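Long-range contact in Ctr9 protein (Myceliophthora thermophila, PDB 6AF0), which probably binds the RNA polymerase II complex, the part in this structure being a long, mostly helical array that includes tetratricopeptide repeats: residues 827-832 with 861-866. Sequence-based numbering, arbitrary orientation.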
# COMPACT_ATOMS: atom_id res chain seq x y z
N ARG A 827 27.01 -57.68 0.99
CA ARG A 827 28.08 -58.58 0.62
C ARG A 827 29.21 -57.80 -0.04
O ARG A 827 29.81 -58.25 -1.02
CB ARG A 827 27.52 -59.62 -0.35
CG ARG A 827 27.45 -61.02 0.21
CD ARG A 827 28.74 -61.77 -0.07
NE ARG A 827 28.65 -63.17 0.31
CZ ARG A 827 29.44 -64.13 -0.14
NH1 ARG A 827 30.41 -63.86 -1.02
NH2 ARG A 827 29.27 -65.38 0.27
N ASN A 828 29.48 -56.61 0.49
CA ASN A 828 30.40 -55.69 -0.16
C ASN A 828 31.70 -55.57 0.64
O ASN A 828 31.69 -55.14 1.79
CB ASN A 828 29.73 -54.32 -0.38
CG ASN A 828 30.65 -53.31 -1.04
OD1 ASN A 828 31.77 -53.08 -0.57
ND2 ASN A 828 30.20 -52.70 -2.13
N LEU A 829 32.82 -55.97 0.04
CA LEU A 829 34.11 -55.80 0.69
C LEU A 829 34.38 -54.32 0.97
O LEU A 829 34.63 -53.92 2.11
CB LEU A 829 35.26 -56.40 -0.14
CG LEU A 829 35.83 -57.73 0.36
CD1 LEU A 829 37.00 -58.18 -0.51
CD2 LEU A 829 36.28 -57.63 1.80
N ASP A 830 34.26 -53.50 -0.06
CA ASP A 830 34.64 -52.11 0.06
C ASP A 830 33.98 -51.46 1.26
O ASP A 830 34.54 -50.54 1.83
CB ASP A 830 34.32 -51.34 -1.22
CG ASP A 830 35.13 -51.84 -2.40
OD1 ASP A 830 36.36 -52.07 -2.23
OD2 ASP A 830 34.53 -52.02 -3.48
N ALA A 831 32.80 -51.94 1.64
CA ALA A 831 32.08 -51.46 2.82
C ALA A 831 32.72 -51.91 4.13
O ALA A 831 32.67 -51.19 5.13
CB ALA A 831 30.64 -51.91 2.78
N TYR A 832 33.28 -53.11 4.14
CA TYR A 832 34.07 -53.58 5.27
C TYR A 832 35.38 -52.81 5.31
O TYR A 832 35.84 -52.45 6.39
CB TYR A 832 34.37 -55.06 5.14
CG TYR A 832 33.20 -55.98 5.34
CD1 TYR A 832 32.82 -56.41 6.61
CD2 TYR A 832 32.48 -56.48 4.24
CE1 TYR A 832 31.74 -57.27 6.78
CE2 TYR A 832 31.40 -57.34 4.40
CZ TYR A 832 31.04 -57.73 5.68
OH TYR A 832 29.99 -58.59 5.85
N ILE A 861 38.45 -59.28 11.74
CA ILE A 861 37.97 -60.65 11.83
C ILE A 861 36.77 -60.87 10.90
O ILE A 861 36.65 -61.91 10.28
CB ILE A 861 37.61 -61.01 13.27
CG1 ILE A 861 38.85 -60.86 14.15
CG2 ILE A 861 37.12 -62.43 13.39
CD1 ILE A 861 38.60 -61.14 15.62
N GLN A 862 35.90 -59.88 10.79
CA GLN A 862 34.76 -60.00 9.89
C GLN A 862 35.19 -60.05 8.43
O GLN A 862 34.70 -60.87 7.68
CB GLN A 862 33.74 -58.89 10.12
CG GLN A 862 33.17 -58.91 11.53
CD GLN A 862 32.46 -60.21 11.86
OE1 GLN A 862 31.51 -60.58 11.18
NE2 GLN A 862 32.92 -60.90 12.91
N ILE A 863 36.12 -59.19 8.05
CA ILE A 863 36.64 -59.18 6.68
C ILE A 863 37.27 -60.54 6.38
O ILE A 863 37.10 -61.12 5.32
CB ILE A 863 37.71 -58.07 6.47
CG1 ILE A 863 37.15 -56.71 6.89
CG2 ILE A 863 38.13 -58.01 5.00
CD1 ILE A 863 37.94 -55.50 6.44
N ALA A 864 38.02 -61.05 7.34
CA ALA A 864 38.58 -62.38 7.25
C ALA A 864 37.49 -63.43 6.98
O ALA A 864 37.63 -64.30 6.11
CB ALA A 864 39.29 -62.70 8.54
N LEU A 865 36.41 -63.35 7.74
CA LEU A 865 35.31 -64.28 7.62
C LEU A 865 34.63 -64.20 6.24
O LEU A 865 34.45 -65.19 5.58
CB LEU A 865 34.30 -63.98 8.71
CG LEU A 865 33.68 -65.17 9.39
CD1 LEU A 865 34.76 -66.03 10.06
CD2 LEU A 865 32.68 -64.64 10.40
N VAL A 866 34.25 -63.01 5.83
CA VAL A 866 33.48 -62.86 4.62
C VAL A 866 34.33 -63.29 3.48
O VAL A 866 33.87 -63.99 2.59
CB VAL A 866 32.99 -61.41 4.39
CG1 VAL A 866 32.77 -61.11 2.91
CG2 VAL A 866 31.69 -61.15 5.16
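The start of helix 829-845, within a predicted TPR repeat, packs here against the next helix in the chain, 850-869, with Tyr832 meeting Ile863 and Val866. Helix 809-826 lies behind Tyr832, which also touches its Leu820 and Arg824. The two segments share no hydrogen bond, and their contact is apolar. CB of Tyr832 sits 3.7 Å from CG1 of Ile863, while the ring reaches on toward Val866 and its CE1 comes within 4.2 Å of CB of Gln862. Three residues before the tyrosine, Leu829 sets its side chain roughly at right angles to that of Ile863. Ile863 has CG1 anti to its carbonyl carbon (chi1 -54°) and CG2 anti to its backbone N, which sends CG1 and CD1 to Tyr832 and puts CG2 3.7 Å from CD2 of Leu829. Helix 809-826 ends in a Schellman motif at Arg827, whose NH1 makes a salt bridge to Glu874. Asn828 then N-caps helix 829-845, its OD1 accepting from Ala831 N at 2.7 Å, with the donor standing above the carbonyl plane. At the far end of the tyrosine, the CG2 methyl of Val866 rests against the phenol, 3.5 Å from Tyr832 CZ.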